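Local coordinates for protein AvrRxo1-ORF1 (Xanthomonas oryzae pv. oryzicola, PDB 4Z8T) that is a type III effector with a polynucleotide kinase-like domain related to zeta toxins, and probably phosphorylates a small-molecule or nucleotide substrate in a P-loop kinase fold, at residues A[157-169]-A[215-227]. Numbering follows the deposited sequence.
Sequences DKRLSREYEIDSY and SGFVAVRSNRMYV. With SO4 (sulfate ion), chain C; SO4 (sulfate ion), chain F.
Ser161 sits against helix 210-222 where the backbones come closest, its CB 3.5 Å from Ala219 CB. Two small residues suit this place, and Gly216, one turn earlier, has no side chain and so admits the bent arm of Arg159, with Arg159 NE 3.6 Å from Gly216 CA. Ser161 OG, set between its backbone N and carbonyl carbon (chi1 60°), meets O1 of the chain C sulfate at 2.7 Å, and Ser161 N reaches the same oxygen; Arg159 NH1 holds O2, the ion lying at the guanidinium edge. Asn223, just past helix 210-222 and in front of helix 224-233, presses its CB on Ser161 O and turns ND2 back to Ala219 O, a carbonyl that also takes Asn223 N from the opposite face. Ile166 CG1 meets Val227 CG2 at 3.7 Å, two buried branched side chains joining helix 163-176 to helix 224-233. Tyr226 is gripped as closely: aliphatic Glu163 CG offers a C-H to its face, 3.6 Å from the ring centroid, the carboxylate lies 13° from the ring plane, and at the edge Tyr226 OH donates to the syn lone pair of Asp167 OD1 at 2.6 Å.

The rim is looser and wetter. Arg162 covers the Ala219 methyl with one guanidinium face, leaving N-H groups for waters that lead to Ser215 O and Asn223 ND2; a third water joins Glu163 OE1 to Asn223 OD1. The AvrRxo1-ORF2 chain lies close by, its Met73 packing on Arg162 and its Ser98 O taking Arg159 NH2. Beside a probable Walker A loop, whose Thr74 also binds Arg159 NH2, the sulfate, probably from the crystallisation liquor, occupies a pocket that may receive a phosphate in a zeta-toxin-like P-loop kinase.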
loop_
_atom_site.group_PDB
_atom_site.type_symbol
_atom_site.label_atom_id
_atom_site.label_comp_id
_atom_site.label_asym_id
_atom_site.label_seq_id
_atom_site.Cartn_x
_atom_site.Cartn_y
_atom_site.Cartn_z
ATOM N N ASP A 157 -27.526 -10.584 -8.766
ATOM C CA ASP A 157 -26.927 -9.281 -8.666
ATOM C C ASP A 157 -26.750 -8.980 -7.178
ATOM O O ASP A 157 -27.596 -8.332 -6.570
ATOM C CB ASP A 157 -27.916 -8.291 -9.286
ATOM C CG ASP A 157 -27.387 -6.896 -9.339
ATOM O OD1 ASP A 157 -26.169 -6.705 -9.128
ATOM O OD2 ASP A 157 -28.199 -5.986 -9.610
ATOM N N LYS A 158 -25.666 -9.489 -6.594
ATOM C CA LYS A 158 -25.401 -9.387 -5.167
ATOM C C LYS A 158 -23.908 -9.207 -5.026
ATOM O O LYS A 158 -23.159 -9.435 -5.982
ATOM C CB LYS A 158 -25.801 -10.674 -4.440
ATOM C CG LYS A 158 -27.288 -10.989 -4.437
ATOM C CD LYS A 158 -27.519 -12.261 -3.637
ATOM C CE LYS A 158 -28.969 -12.682 -3.665
ATOM N NZ LYS A 158 -29.225 -13.686 -2.597
ATOM N N ARG A 159 -23.463 -8.816 -3.837
ATOM C CA ARG A 159 -22.031 -8.643 -3.628
ATOM C C ARG A 159 -21.261 -9.938 -3.860
ATOM O O ARG A 159 -20.173 -9.920 -4.451
ATOM C CB ARG A 159 -21.742 -8.101 -2.230
ATOM C CG ARG A 159 -20.262 -7.747 -2.021
ATOM C CD ARG A 159 -19.969 -7.105 -0.665
ATOM N NE ARG A 159 -20.608 -5.799 -0.542
ATOM C CZ ARG A 159 -21.761 -5.581 0.078
ATOM N NH1 ARG A 159 -22.414 -6.588 0.634
ATOM N NH2 ARG A 159 -22.274 -4.355 0.123
ATOM N N LEU A 160 -21.836 -11.052 -3.383
ATOM C CA LEU A 160 -21.266 -12.396 -3.545
ATOM C C LEU A 160 -19.829 -12.458 -3.048
ATOM O O LEU A 160 -18.970 -13.071 -3.689
ATOM C CB LEU A 160 -21.349 -12.868 -5.004
ATOM C CG LEU A 160 -22.753 -12.915 -5.615
ATOM C CD1 LEU A 160 -22.692 -13.177 -7.108
ATOM C CD2 LEU A 160 -23.617 -13.965 -4.912
ATOM N N SER A 161 -19.563 -11.838 -1.904
ATOM C CA SER A 161 -18.181 -11.709 -1.463
ATOM C C SER A 161 -17.621 -13.040 -0.962
ATOM O O SER A 161 -16.548 -13.465 -1.405
ATOM C CB SER A 161 -18.006 -10.569 -0.446
ATOM O OG SER A 161 -18.778 -10.735 0.731
ATOM N N ARG A 162 -18.374 -13.728 -0.104
ATOM C CA ARG A 162 -17.786 -14.806 0.692
ATOM C C ARG A 162 -17.888 -16.212 0.121
ATOM O O ARG A 162 -18.740 -16.498 -0.723
ATOM C CB ARG A 162 -18.337 -14.760 2.112
ATOM C CG ARG A 162 -18.158 -13.394 2.731
ATOM C CD ARG A 162 -18.295 -13.419 4.229
ATOM N NE ARG A 162 -18.384 -12.057 4.735
ATOM C CZ ARG A 162 -17.341 -11.329 5.109
ATOM N NH1 ARG A 162 -17.529 -10.091 5.546
ATOM N NH2 ARG A 162 -16.117 -11.837 5.048
ATOM N N GLU A 163 -16.998 -17.085 0.591
ATOM C CA GLU A 163 -16.938 -18.454 0.102
ATOM C C GLU A 163 -18.278 -19.168 0.173
ATOM O O GLU A 163 -18.699 -19.794 -0.801
ATOM C CB GLU A 163 -15.871 -19.262 0.853
ATOM C CG GLU A 163 -14.444 -18.870 0.543
ATOM C CD GLU A 163 -13.446 -19.840 1.137
ATOM O OE1 GLU A 163 -12.233 -19.542 1.096
ATOM O OE2 GLU A 163 -13.876 -20.899 1.641
ATOM N N TYR A 164 -18.973 -19.061 1.303
ATOM C CA TYR A 164 -20.230 -19.794 1.448
ATOM C C TYR A 164 -21.268 -19.364 0.421
ATOM O O TYR A 164 -22.046 -20.188 -0.059
ATOM C CB TYR A 164 -20.797 -19.727 2.875
ATOM C CG TYR A 164 -21.450 -18.423 3.278
ATOM C CD1 TYR A 164 -20.712 -17.411 3.868
ATOM C CD2 TYR A 164 -22.816 -18.225 3.118
ATOM C CE1 TYR A 164 -21.306 -16.233 4.256
ATOM C CE2 TYR A 164 -23.414 -17.040 3.503
ATOM C CZ TYR A 164 -22.650 -16.052 4.074
ATOM O OH TYR A 164 -23.225 -14.865 4.468
ATOM N N GLU A 165 -21.255 -18.087 0.059
ATOM C CA GLU A 165 -22.222 -17.580 -0.904
ATOM C C GLU A 165 -21.894 -18.105 -2.300
ATOM O O GLU A 165 -22.771 -18.578 -3.027
ATOM C CB GLU A 165 -22.223 -16.046 -0.892
ATOM C CG GLU A 165 -22.471 -15.433 0.477
ATOM C CD GLU A 165 -22.442 -13.910 0.467
ATOM O OE1 GLU A 165 -21.409 -13.327 0.078
ATOM O OE2 GLU A 165 -23.452 -13.288 0.866
ATOM N N ILE A 166 -20.621 -17.991 -2.667
ATOM C CA ILE A 166 -20.130 -18.498 -3.937
ATOM C C ILE A 166 -20.407 -20.005 -4.074
ATOM O O ILE A 166 -20.919 -20.453 -5.107
ATOM C CB ILE A 166 -18.629 -18.178 -4.100
ATOM C CG1 ILE A 166 -18.440 -16.667 -4.266
ATOM C CG2 ILE A 166 -18.033 -18.922 -5.280
ATOM C CD1 ILE A 166 -19.034 -16.126 -5.548
ATOM N N ASP A 167 -20.106 -20.771 -3.025
ATOM C CA ASP A 167 -20.364 -22.211 -3.033
ATOM C C ASP A 167 -21.842 -22.517 -3.247
ATOM O O ASP A 167 -22.197 -23.445 -3.975
ATOM C CB ASP A 167 -19.920 -22.849 -1.706
ATOM C CG ASP A 167 -18.414 -22.948 -1.565
ATOM O OD1 ASP A 167 -17.696 -22.784 -2.571
ATOM O OD2 ASP A 167 -17.945 -23.218 -0.433
ATOM N N SER A 168 -22.695 -21.739 -2.593
ATOM C CA SER A 168 -24.131 -21.943 -2.677
ATOM C C SER A 168 -24.636 -21.723 -4.093
ATOM O O SER A 168 -25.440 -22.509 -4.580
ATOM C CB SER A 168 -24.886 -21.052 -1.681
ATOM O OG SER A 168 -24.958 -19.706 -2.132
ATOM N N TYR A 169 -24.151 -20.683 -4.770
ATOM C CA TYR A 169 -24.611 -20.442 -6.137
ATOM C C TYR A 169 -24.041 -21.440 -7.142
ATOM O O TYR A 169 -24.722 -21.808 -8.102
ATOM C CB TYR A 169 -24.411 -18.971 -6.569
ATOM C CG TYR A 169 -25.471 -18.092 -5.952
ATOM C CD1 TYR A 169 -26.791 -18.166 -6.383
ATOM C CD2 TYR A 169 -25.173 -17.235 -4.901
ATOM C CE1 TYR A 169 -27.777 -17.393 -5.801
ATOM C CE2 TYR A 169 -26.154 -16.461 -4.313
ATOM C CZ TYR A 169 -27.446 -16.538 -4.773
ATOM O OH TYR A 169 -28.421 -15.772 -4.185
ATOM N N SER A 215 -16.473 -3.019 4.776
ATOM C CA SER A 215 -16.424 -4.446 5.037
ATOM C C SER A 215 -16.713 -5.235 3.769
ATOM O O SER A 215 -16.142 -6.308 3.547
ATOM C CB SER A 215 -17.380 -4.832 6.167
ATOM O OG SER A 215 -16.790 -4.474 7.409
ATOM N N GLY A 216 -17.554 -4.679 2.902
ATOM C CA GLY A 216 -17.810 -5.309 1.615
ATOM C C GLY A 216 -16.566 -5.352 0.746
ATOM O O GLY A 216 -16.321 -6.334 0.043
ATOM N N PHE A 217 -15.796 -4.268 0.783
ATOM C CA PHE A 217 -14.559 -4.155 0.025
ATOM C C PHE A 217 -13.553 -5.183 0.501
ATOM O O PHE A 217 -12.941 -5.891 -0.299
ATOM C CB PHE A 217 -14.004 -2.747 0.218
ATOM C CG PHE A 217 -12.627 -2.530 -0.339
ATOM C CD1 PHE A 217 -12.450 -2.186 -1.665
ATOM C CD2 PHE A 217 -11.507 -2.582 0.493
ATOM C CE1 PHE A 217 -11.185 -1.956 -2.166
ATOM C CE2 PHE A 217 -10.241 -2.346 -0.012
ATOM C CZ PHE A 217 -10.086 -2.038 -1.346
ATOM N N VAL A 218 -13.376 -5.253 1.814
ATOM C CA VAL A 218 -12.453 -6.217 2.382
ATOM C C VAL A 218 -12.837 -7.647 2.001
ATOM O O VAL A 218 -11.996 -8.428 1.542
ATOM C CB VAL A 218 -12.375 -6.076 3.910
ATOM C CG1 VAL A 218 -11.601 -7.246 4.501
ATOM C CG2 VAL A 218 -11.721 -4.748 4.273
ATOM N N ALA A 219 -14.119 -7.970 2.143
ATOM C CA ALA A 219 -14.608 -9.313 1.850
ATOM C C ALA A 219 -14.457 -9.669 0.375
ATOM O O ALA A 219 -14.018 -10.771 0.037
ATOM C CB ALA A 219 -16.036 -9.449 2.270
ATOM N N VAL A 220 -14.827 -8.747 -0.509
ATOM C CA VAL A 220 -14.790 -9.061 -1.930
ATOM C C VAL A 220 -13.360 -9.273 -2.421
ATOM O O VAL A 220 -13.099 -10.165 -3.227
ATOM C CB VAL A 220 -15.559 -8.010 -2.788
ATOM C CG1 VAL A 220 -14.732 -6.780 -3.007
ATOM C CG2 VAL A 220 -15.989 -8.624 -4.122
ATOM N N ARG A 221 -12.421 -8.492 -1.902
ATOM C CA ARG A 221 -11.045 -8.657 -2.306
ATOM C C ARG A 221 -10.412 -9.906 -1.689
ATOM O O ARG A 221 -9.726 -10.651 -2.377
ATOM C CB ARG A 221 -10.235 -7.397 -1.979
ATOM C CG ARG A 221 -10.585 -6.259 -2.927
ATOM C CD ARG A 221 -9.401 -5.417 -3.160
ATOM N NE ARG A 221 -9.636 -4.355 -4.143
ATOM C CZ ARG A 221 -8.837 -3.312 -4.280
ATOM N NH1 ARG A 221 -7.758 -3.204 -3.511
ATOM N NH2 ARG A 221 -9.123 -2.381 -5.179
ATOM N N SER A 222 -10.652 -10.126 -0.401
ATOM C CA SER A 222 -10.002 -11.237 0.307
ATOM C C SER A 222 -10.397 -12.607 -0.235
ATOM O O SER A 222 -9.611 -13.566 -0.166
ATOM C CB SER A 222 -10.298 -11.177 1.811
ATOM O OG SER A 222 -9.707 -10.022 2.385
ATOM N N ASN A 223 -11.611 -12.707 -0.766
ATOM C CA ASN A 223 -12.123 -13.979 -1.255
ATOM C C ASN A 223 -12.128 -14.120 -2.765
ATOM O O ASN A 223 -12.615 -15.111 -3.294
ATOM C CB ASN A 223 -13.523 -14.221 -0.702
ATOM C CG ASN A 223 -13.507 -14.446 0.781
ATOM O OD1 ASN A 223 -12.947 -15.440 1.250
ATOM N ND2 ASN A 223 -14.109 -13.536 1.537
ATOM N N ARG A 224 -11.564 -13.138 -3.461
ATOM C CA ARG A 224 -11.566 -13.134 -4.918
ATOM C C ARG A 224 -10.836 -14.324 -5.543
ATOM O O ARG A 224 -11.334 -14.936 -6.492
ATOM C CB ARG A 224 -10.952 -11.812 -5.402
ATOM C CG ARG A 224 -10.858 -11.654 -6.907
ATOM C CD ARG A 224 -10.817 -10.181 -7.232
ATOM N NE ARG A 224 -12.162 -9.600 -7.263
ATOM C CZ ARG A 224 -12.471 -8.364 -6.870
ATOM N NH1 ARG A 224 -11.538 -7.572 -6.370
ATOM N NH2 ARG A 224 -13.728 -7.929 -6.986
HETATM N N MSE A 225 -9.661 -14.660 -5.020
HETATM C CA MSE A 225 -8.883 -15.721 -5.645
HETATM C C MSE A 225 -9.525 -17.094 -5.425
HETATM O O MSE A 225 -9.350 -18.000 -6.248
HETATM C CB MSE A 225 -7.423 -15.673 -5.202
HETATM C CG MSE A 225 -6.740 -14.429 -5.732
HETATM SE SE MSE A 225 -4.847 -14.360 -5.280
HETATM C CE MSE A 225 -4.183 -15.258 -6.832
ATOM N N TYR A 226 -10.285 -17.234 -4.344
ATOM C CA TYR A 226 -11.052 -18.462 -4.129
ATOM C C TYR A 226 -12.064 -18.658 -5.247
ATOM O O TYR A 226 -12.258 -19.774 -5.750
ATOM C CB TYR A 226 -11.775 -18.439 -2.779
ATOM C CG TYR A 226 -12.677 -19.633 -2.572
ATOM C CD1 TYR A 226 -14.004 -19.617 -2.998
ATOM C CD2 TYR A 226 -12.199 -20.785 -1.967
ATOM C CE1 TYR A 226 -14.831 -20.720 -2.821
ATOM C CE2 TYR A 226 -13.022 -21.883 -1.783
ATOM C CZ TYR A 226 -14.328 -21.846 -2.211
ATOM O OH TYR A 226 -15.138 -22.949 -2.025
ATOM N N VAL A 227 -12.726 -17.572 -5.644
ATOM C CA VAL A 227 -13.673 -17.665 -6.744
ATOM C C VAL A 227 -12.966 -18.074 -8.036
ATOM O O VAL A 227 -13.430 -18.948 -8.751
ATOM C CB VAL A 227 -14.426 -16.323 -6.946
ATOM C CG1 VAL A 227 -15.421 -16.446 -8.099
ATOM C CG2 VAL A 227 -15.133 -15.938 -5.663
HETATM S S SO4 C . -22.111 -10.251 1.249
HETATM O O1 SO4 C . -21.421 -10.646 0.028
HETATM O O2 SO4 C . -21.483 -9.076 1.844
HETATM O O3 SO4 C . -22.072 -11.350 2.219
HETATM O O4 SO4 C . -23.508 -9.949 0.947
HETATM S S SO4 F . -6.764 0.324 -4.611
HETATM O O1 SO4 F . -6.080 1.551 -5.013
HETATM O O2 SO4 F . -5.805 -0.681 -4.174
HETATM O O3 SO4 F . -7.519 -0.202 -5.742
HETATM O O4 SO4 F . -7.682 0.615 -3.508
HETATM O O HOH W 1 -15.334 -7.999 5.737
HETATM O O HOH W 2 -14.864 -14.502 4.369
HETATM O O HOH W 3 -10.725 -16.962 0.443
#